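Local atomic coordinates of UPF0311 protein RPA1785 (Rhodopseudomonas palustris, PDB entry 3C5O), a protein that is of unknown function but folds into a closed eight-stranded antiparallel beta-barrel, placed in the AOC barrel clan, with four copies in its crystal assembly. Residues I68-K73 and F115-R120; E97-L102 and K111-R116; P119-G124 and I149-V154. One frame throughout, in Å; residues are numbered along the deposited sequence. Where two conformers were deposited one is given.

Contact 1: I68-K73 and F115-R120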
# COMPACT_ATOMS: atom_id res chain seq x y z
N ILE B 68 -12.63 -13.44 1.42
CA ILE B 68 -12.13 -12.47 2.39
C ILE B 68 -10.68 -12.11 2.08
O ILE B 68 -9.84 -12.99 1.99
CB ILE B 68 -12.25 -12.97 3.82
CG1 ILE B 68 -13.72 -13.28 4.13
CG2 ILE B 68 -11.72 -11.92 4.79
CD1 ILE B 68 -13.93 -13.87 5.52
N GLU B 69 -10.44 -10.81 1.89
CA GLU B 69 -9.13 -10.22 1.73
C GLU B 69 -8.62 -9.88 3.13
O GLU B 69 -9.26 -9.13 3.85
CB GLU B 69 -9.22 -8.97 0.85
CG GLU B 69 -9.61 -9.25 -0.61
CD GLU B 69 -9.79 -7.97 -1.45
OE1 GLU B 69 -10.28 -8.06 -2.60
OE2 GLU B 69 -9.44 -6.87 -0.97
N LEU B 70 -7.48 -10.46 3.52
CA LEU B 70 -6.96 -10.22 4.85
C LEU B 70 -5.79 -9.26 4.77
O LEU B 70 -5.04 -9.25 3.79
CB LEU B 70 -6.45 -11.52 5.47
CG LEU B 70 -7.05 -12.83 4.97
CD1 LEU B 70 -6.01 -13.87 5.23
CD2 LEU B 70 -8.33 -13.13 5.68
N GLU B 71 -5.62 -8.49 5.82
CA GLU B 71 -4.54 -7.51 5.91
C GLU B 71 -4.33 -7.26 7.38
O GLU B 71 -4.93 -6.37 7.95
CB GLU B 71 -4.94 -6.25 5.15
CG GLU B 71 -3.91 -5.16 5.09
CD GLU B 71 -4.16 -4.26 3.89
OE1 GLU B 71 -5.20 -3.52 3.86
OE2 GLU B 71 -3.33 -4.35 2.96
N ALA B 72 -3.53 -8.10 8.02
CA ALA B 72 -3.32 -8.02 9.45
C ALA B 72 -1.96 -7.38 9.76
O ALA B 72 -0.97 -7.68 9.12
CB ALA B 72 -3.39 -9.42 10.06
N LYS B 73 -1.94 -6.48 10.76
CA LYS B 73 -0.73 -5.83 11.19
C LYS B 73 -0.65 -5.96 12.70
O LYS B 73 -1.55 -5.58 13.41
CB LYS B 73 -0.74 -4.37 10.77
CG LYS B 73 -0.71 -4.19 9.27
CD LYS B 73 -0.73 -2.75 8.83
CE LYS B 73 -0.89 -2.72 7.30
NZ LYS B 73 -0.48 -1.43 6.70
N PHE B 115 -6.96 -20.99 2.70
CA PHE B 115 -6.60 -19.90 3.58
C PHE B 115 -5.10 -19.69 3.57
O PHE B 115 -4.36 -20.33 4.36
CB PHE B 115 -7.16 -20.15 4.98
CG PHE B 115 -7.00 -19.01 5.94
CD1 PHE B 115 -7.39 -19.16 7.27
CD2 PHE B 115 -6.42 -17.81 5.55
CE1 PHE B 115 -7.24 -18.13 8.20
CE2 PHE B 115 -6.25 -16.74 6.48
CZ PHE B 115 -6.65 -16.91 7.81
N ARG B 116 -4.65 -18.80 2.68
CA ARG B 116 -3.24 -18.61 2.38
C ARG B 116 -2.90 -17.13 2.37
O ARG B 116 -3.71 -16.28 1.93
CB ARG B 116 -2.84 -19.27 1.04
CG ARG B 116 -3.40 -20.71 0.80
CD ARG B 116 -2.66 -21.87 1.52
NE ARG B 116 -3.27 -23.16 1.16
CZ ARG B 116 -4.30 -23.73 1.80
NH1 ARG B 116 -4.81 -23.15 2.86
NH2 ARG B 116 -4.80 -24.89 1.42
N THR B 117 -1.70 -16.83 2.86
CA THR B 117 -1.28 -15.46 3.04
C THR B 117 0.20 -15.31 2.71
O THR B 117 0.93 -16.30 2.56
CB THR B 117 -1.42 -15.01 4.51
OG1 THR B 117 -0.34 -15.57 5.27
CG2 THR B 117 -2.72 -15.45 5.13
N ARG B 118 0.64 -14.06 2.62
CA ARG B 118 2.07 -13.78 2.52
C ARG B 118 2.45 -12.94 3.73
O ARG B 118 2.12 -11.76 3.77
CB ARG B 118 2.41 -13.03 1.24
CG ARG B 118 3.90 -12.87 1.09
CD ARG B 118 4.27 -11.52 0.52
NE ARG B 118 5.61 -11.17 0.96
CZ ARG B 118 6.30 -10.13 0.51
NH1 ARG B 118 5.79 -9.35 -0.44
NH2 ARG B 118 7.51 -9.90 0.98
N PRO B 119 3.09 -13.55 4.73
CA PRO B 119 3.62 -12.78 5.85
C PRO B 119 4.96 -12.09 5.58
O PRO B 119 5.93 -12.74 5.13
CB PRO B 119 3.74 -13.80 6.97
CG PRO B 119 3.88 -15.14 6.26
CD PRO B 119 3.31 -15.00 4.89
N ARG B 120 5.02 -10.80 5.89
CA ARG B 120 6.23 -10.00 5.73
C ARG B 120 6.68 -9.46 7.10
O ARG B 120 5.89 -8.86 7.84
CB ARG B 120 5.98 -8.85 4.75
CG ARG B 120 7.26 -8.26 4.16
CD ARG B 120 7.03 -6.96 3.43
NE ARG B 120 6.48 -5.98 4.35
CZ ARG B 120 7.19 -5.10 5.04
NH1 ARG B 120 6.56 -4.28 5.87
NH2 ARG B 120 8.50 -5.02 4.89

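Contact 2: E97-L102 and K111-R116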
# COMPACT_ATOMS: atom_id res chain seq x y z
N GLU B 97 -21.35 -22.15 1.98
CA GLU B 97 -21.90 -22.74 3.21
C GLU B 97 -20.87 -22.77 4.35
O GLU B 97 -21.18 -22.45 5.50
CB GLU B 97 -22.38 -24.17 2.96
CG GLU B 97 -23.75 -24.31 2.30
CD GLU B 97 -24.03 -25.75 1.81
OE1 GLU B 97 -23.14 -26.62 2.01
OE2 GLU B 97 -25.12 -26.00 1.23
N LEU B 98 -19.65 -23.18 4.03
CA LEU B 98 -18.59 -23.32 5.03
C LEU B 98 -18.04 -21.96 5.47
O LEU B 98 -17.76 -21.74 6.66
CB LEU B 98 -17.49 -24.26 4.52
CG LEU B 98 -17.92 -25.70 4.20
CD1 LEU B 98 -16.86 -26.45 3.39
CD2 LEU B 98 -18.26 -26.48 5.45
N LEU B 99 -17.89 -21.04 4.53
CA LEU B 99 -17.52 -19.67 4.90
C LEU B 99 -18.55 -19.12 5.89
O LEU B 99 -18.17 -18.54 6.91
CB LEU B 99 -17.40 -18.76 3.66
CG LEU B 99 -16.44 -19.20 2.55
CD1 LEU B 99 -16.37 -18.15 1.44
CD2 LEU B 99 -15.06 -19.49 3.11
N ARG B 100 -19.83 -19.35 5.61
CA ARG B 100 -20.91 -18.95 6.52
C ARG B 100 -20.86 -19.64 7.89
O ARG B 100 -21.08 -18.99 8.92
CB ARG B 100 -22.26 -19.13 5.85
CG ARG B 100 -22.54 -18.08 4.78
CD ARG B 100 -23.58 -18.56 3.80
NE ARG B 100 -23.73 -17.64 2.68
CZ ARG B 100 -24.34 -17.94 1.53
NH1 ARG B 100 -24.85 -19.16 1.35
NH2 ARG B 100 -24.42 -17.03 0.57
N LYS B 101 -20.58 -20.95 7.91
CA LYS B 101 -20.28 -21.67 9.15
C LYS B 101 -19.21 -20.94 9.96
O LYS B 101 -19.36 -20.76 11.17
CB LYS B 101 -19.78 -23.09 8.86
CG LYS B 101 -20.62 -24.25 9.37
CD LYS B 101 -19.73 -25.50 9.48
CE LYS B 101 -20.34 -26.63 10.31
NZ LYS B 101 -20.99 -27.66 9.46
N LEU B 102 -18.12 -20.53 9.30
CA LEU B 102 -17.02 -19.84 9.98
C LEU B 102 -17.46 -18.51 10.57
O LEU B 102 -17.08 -18.18 11.70
CB LEU B 102 -15.80 -19.63 9.06
CG LEU B 102 -14.87 -20.80 8.74
CD1 LEU B 102 -13.78 -20.36 7.78
CD2 LEU B 102 -14.27 -21.42 10.01
N LYS B 111 -8.71 -28.01 6.21
CA LYS B 111 -8.44 -28.61 4.90
C LYS B 111 -9.45 -28.27 3.78
O LYS B 111 -9.12 -28.40 2.59
CB LYS B 111 -8.35 -30.14 5.02
CG LYS B 111 -7.00 -30.69 5.55
CD LYS B 111 -6.96 -32.25 5.38
CE LYS B 111 -5.54 -32.80 5.62
NZ LYS B 111 -5.46 -34.30 5.44
N VAL B 112 -10.68 -27.89 4.13
CA VAL B 112 -11.69 -27.60 3.09
C VAL B 112 -11.80 -26.10 2.83
O VAL B 112 -12.55 -25.66 1.95
CB VAL B 112 -13.09 -28.20 3.39
CG1 VAL B 112 -13.05 -29.70 3.29
CG2 VAL B 112 -13.59 -27.75 4.74
N ILE B 113 -11.03 -25.33 3.59
CA ILE B 113 -10.97 -23.90 3.43
C ILE B 113 -9.62 -23.51 2.85
O ILE B 113 -8.58 -23.92 3.37
CB ILE B 113 -11.24 -23.15 4.76
CG1 ILE B 113 -12.63 -23.48 5.33
CG2 ILE B 113 -11.05 -21.64 4.60
CD1 ILE B 113 -13.80 -23.17 4.41
N TYR B 114 -9.65 -22.75 1.76
CA TYR B 114 -8.44 -22.18 1.19
C TYR B 114 -8.10 -20.95 2.00
O TYR B 114 -8.86 -19.98 2.02
CB TYR B 114 -8.64 -21.82 -0.29
CG TYR B 114 -7.36 -21.34 -0.95
CD1 TYR B 114 -6.46 -22.25 -1.50
CD2 TYR B 114 -7.05 -19.97 -1.01
CE1 TYR B 114 -5.28 -21.81 -2.11
CE2 TYR B 114 -5.88 -19.52 -1.61
CZ TYR B 114 -5.00 -20.44 -2.15
OH TYR B 114 -3.85 -20.00 -2.74
N PHE B 115 -6.96 -20.99 2.70
CA PHE B 115 -6.60 -19.90 3.58
C PHE B 115 -5.10 -19.69 3.57
O PHE B 115 -4.36 -20.33 4.36
CB PHE B 115 -7.16 -20.15 4.98
CG PHE B 115 -7.00 -19.01 5.94
CD1 PHE B 115 -7.39 -19.16 7.27
CD2 PHE B 115 -6.42 -17.81 5.55
CE1 PHE B 115 -7.24 -18.13 8.20
CE2 PHE B 115 -6.25 -16.74 6.48
CZ PHE B 115 -6.65 -16.91 7.81
N ARG B 116 -4.65 -18.80 2.68
CA ARG B 116 -3.24 -18.61 2.38
C ARG B 116 -2.90 -17.13 2.37
O ARG B 116 -3.71 -16.28 1.93
CB ARG B 116 -2.84 -19.27 1.04
CG ARG B 116 -3.40 -20.71 0.80
CD ARG B 116 -2.66 -21.87 1.52
NE ARG B 116 -3.27 -23.16 1.16
CZ ARG B 116 -4.30 -23.73 1.80
NH1 ARG B 116 -4.81 -23.15 2.86
NH2 ARG B 116 -4.80 -24.89 1.42

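Contact 3: P119-G124 and I149-V154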
# COMPACT_ATOMS: atom_id res chain seq x y z
N PRO B 119 3.09 -13.55 4.73
CA PRO B 119 3.62 -12.78 5.85
C PRO B 119 4.96 -12.09 5.58
O PRO B 119 5.93 -12.74 5.13
CB PRO B 119 3.74 -13.80 6.97
CG PRO B 119 3.88 -15.14 6.26
CD PRO B 119 3.31 -15.00 4.89
N ARG B 120 5.02 -10.80 5.89
CA ARG B 120 6.23 -10.00 5.73
C ARG B 120 6.68 -9.46 7.10
O ARG B 120 5.89 -8.86 7.84
CB ARG B 120 5.98 -8.85 4.75
CG ARG B 120 7.26 -8.26 4.16
CD ARG B 120 7.03 -6.96 3.43
NE ARG B 120 6.48 -5.98 4.35
CZ ARG B 120 7.19 -5.10 5.04
NH1 ARG B 120 6.56 -4.28 5.87
NH2 ARG B 120 8.50 -5.02 4.89
N PHE B 121 7.95 -9.67 7.43
CA PHE B 121 8.51 -9.33 8.73
C PHE B 121 9.49 -8.19 8.66
O PHE B 121 10.20 -8.03 7.66
CB PHE B 121 9.19 -10.57 9.33
CG PHE B 121 8.31 -11.79 9.34
CD1 PHE B 121 7.27 -11.88 10.25
CD2 PHE B 121 8.51 -12.81 8.42
CE1 PHE B 121 6.43 -12.99 10.25
CE2 PHE B 121 7.69 -13.95 8.42
CZ PHE B 121 6.64 -14.03 9.33
N GLU B 122 9.51 -7.39 9.70
CA GLU B 122 10.52 -6.38 9.89
C GLU B 122 11.05 -6.49 11.28
O GLU B 122 10.31 -6.45 12.23
CB GLU B 122 9.93 -4.99 9.72
CG GLU B 122 9.58 -4.60 8.33
CD GLU B 122 9.09 -3.17 8.25
OE1 GLU B 122 9.12 -2.47 9.25
OE2 GLU B 122 8.71 -2.72 7.18
N THR B 123 12.37 -6.61 11.39
CA THR B 123 13.06 -6.62 12.67
C THR B 123 14.49 -6.14 12.63
O THR B 123 15.18 -6.30 11.68
CB THR B 123 13.01 -7.98 13.31
OG1 THR B 123 13.49 -7.92 14.63
CG2 THR B 123 13.78 -8.92 12.55
N GLY B 124 14.93 -5.54 13.72
CA GLY B 124 16.29 -5.07 13.82
C GLY B 124 17.23 -6.08 14.43
O GLY B 124 18.41 -6.05 14.22
N ILE B 149 -1.37 -19.81 11.76
CA ILE B 149 -0.70 -19.65 10.48
C ILE B 149 0.56 -20.47 10.53
O ILE B 149 1.45 -20.19 11.34
CB ILE B 149 -0.16 -18.20 10.22
CG1 ILE B 149 -0.88 -17.08 11.03
CG2 ILE B 149 0.11 -17.95 8.71
CD1 ILE B 149 -2.18 -16.67 10.57
N ASP B 150 0.66 -21.44 9.65
CA ASP B 150 1.89 -22.19 9.47
C ASP B 150 2.70 -21.48 8.42
O ASP B 150 2.27 -21.37 7.27
CB ASP B 150 1.57 -23.61 9.02
CG ASP B 150 0.85 -24.39 10.08
OD1 ASP B 150 1.34 -24.41 11.24
OD2 ASP B 150 -0.20 -24.98 9.77
N VAL B 151 3.86 -20.99 8.83
CA VAL B 151 4.69 -20.12 7.99
C VAL B 151 5.77 -20.95 7.29
O VAL B 151 6.48 -21.72 7.93
CB VAL B 151 5.33 -18.95 8.82
CG1 VAL B 151 6.21 -18.05 7.94
CG2 VAL B 151 4.25 -18.09 9.53
N HIS B 152 5.88 -20.77 5.98
CA HIS B 152 6.83 -21.49 5.19
C HIS B 152 7.78 -20.51 4.53
O HIS B 152 7.33 -19.52 3.96
CB HIS B 152 6.09 -22.30 4.12
CG HIS B 152 5.08 -23.24 4.70
ND1 HIS B 152 5.38 -24.54 5.01
CD2 HIS B 152 3.79 -23.05 5.06
CE1 HIS B 152 4.32 -25.13 5.51
NE2 HIS B 152 3.34 -24.25 5.56
N GLN B 153 9.07 -20.80 4.60
CA GLN B 153 10.09 -20.00 3.96
C GLN B 153 10.16 -20.38 2.49
O GLN B 153 10.27 -21.58 2.19
CB GLN B 153 11.43 -20.30 4.62
CG GLN B 153 12.56 -19.40 4.21
CD GLN B 153 13.91 -19.87 4.74
OE1 GLN B 153 14.87 -19.09 4.79
NE2 GLN B 153 14.00 -21.14 5.09
N VAL B 154 10.07 -19.40 1.58
CA VAL B 154 10.24 -19.69 0.15
C VAL B 154 11.72 -19.71 -0.20
O VAL B 154 12.45 -18.73 -0.00
CB VAL B 154 9.53 -18.70 -0.78
CG1 VAL B 154 9.88 -19.00 -2.26
CG2 VAL B 154 8.01 -18.74 -0.57

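Contact 1: I68-K73 and F115-R120
Leu70 meets Thr117 from across an intervening strand, and all of the contact between the two segments is apolar. Strand 83-93 runs between them and pairs with both, so 68-73 and 115-120 are next-but-one neighbours in the barrel and run in the same direction; no hydrogen bond joins them directly. The closest pair of CA atoms is Leu70 and Thr117, 7.9 Å apart.

On the Leu70 side one methyl, CD1, does the touching. It lies 3.7 Å from Thr117 CG2, the two side chains crossing at about a right angle. The same CD1 is modelled at the edge of the Phe115 ring, but too close for two carbons; its position against the ring is therefore uncertain, and nothing should be built on it.

The polar terms lie outside this pair. With Thr117 chi1 at 77°, the methyl is held beside the backbone N and offered to Leu70, while OG1 hydrogen-bonds to Asn88 of strand 83-93. Phe115 makes a cation-pi interaction with Arg92 of that strand.

Chemically, this is a small buried patch of barrel interior that depends on van der Waals contact alone, with the Thr117 hydroxyl satisfied by Asn88 of the intervening strand.

Contact 2: E97-L102 and K111-R116
Leu98 and Ile113 mark the closest backbone approach, 7.8 Å between their CA atoms, where helix 96-103 lies against the residues leading from a 3-10 turn into strand 114-122. The helical geometry of the first segment is confirmed by the i to i-4 bond from Leu102 N to Leu98 O, at 2.9 Å; Leu98 and Leu102 thus stand a turn apart on one face, and Leu99 contributes the end of its side chain from beside it.

Ile113 is the centre of the packing. Its CD1 sits 3.8 Å from Leu98 CB, close to the helix backbone, and 4.1 Å from Leu99 CD2, whose side chain approaches obliquely. One carbon further back, Ile113 CG1 is 4.1 Å from Leu102 CD1, these two side chains reaching toward each other. Chi1 of -60° sets Ile113 CG1 beside the backbone N, and the bend at chi2 (-58°) swings CD1 to Leu98 and Leu99.

Val112 adds an outer touch, its CG2 lying 3.8 Å from Leu98 CD1 with the side chains roughly perpendicular. Leu102 and Ile113 also pack on Arg92, and Leu99 on Phe93, so the cluster sits against strand 83-93. Next along the chain, the Tyr114 side chain leads away from the helix at its end, and its OH hydrogen-bonds to Val154 O of the second subunit.

No hydrogen bond or salt bridge crosses between the segments. Aliphatic packing of three leucines round one isoleucine therefore joins the helix to the lead-in of strand 114-122, in an apolar cluster about 14 Å, centre to centre, from the middle of the chain, whose outer margin at Val112 is exposed.

Contact 3: P119-G124 and I149-V154
Val151 faces Pro119 and Phe121 across strand 136-142, which lies between strands 114-122 and 146-154 in the barrel. The CA atoms of Pro119 and Val151 are 7.7 Å apart, and no hydrogen bond links the two segments.

The bond from CA to CB of Val151 is directed toward 119-124, but CB itself makes no close contact, its nearest approach being 4.8 Å to Pro119 CG. From there the side chain forks into two methyls. CG1 is anti to the backbone N (chi1 179°) and does most of the touching: it lies 4.1 Å from Pro119 CG, and 4.3 Å from Phe121 CZ, where it meets the ring at its edge and near its plane. The neighbouring ring atom Phe121 CE2 is 4.4 Å from CG1. The second methyl, CG2, comes no closer than 4.4 Å to Pro119 CG, a looser approach. The proline and valine side chains slide past each other in opposite directions rather than meeting head-on. Phe136 of the intervening strand touches Pro119 and Val151, and stacks edge-to-face with Phe121, completing the apolar cluster.

Residues alternating with this cluster carry charge instead. In the conformer given, Arg120 grips Glu122 OE2 end-on with two nitrogens, NH1 at 3.0 Å from OE2 and NH2 somewhat further. Glu122 OE1 bridges to Arg33 NE of the third subunit.

Alternation along one strand thus separates two chemistries: a buried aliphatic and aromatic cluster, bound by dispersion, and a Glu122 carboxylate that salt-bridges to Arg33 of the third subunit, with Arg120 as a less certain second partner.

All three contacts draw on strand 114-122 or its lead-in, following it from its entry to its far end. Contact 2 lies at the entry, contact 1 near the chain's centre and contact 3 beyond; centres are about 15 Å apart for contacts 1 and 2, 11 Å for contacts 1 and 3, and 23 Å for contacts 2 and 3, which fall on opposite sides of the chain's centre. Contacts 1 and 3 look from this strand to different sides of the sheet order and touch where Thr117 OG1 packs 4.2 Å from Ile149 CG2. Each also reaches the second subunit. As the function is unknown, the contacts cannot be tied to an active site.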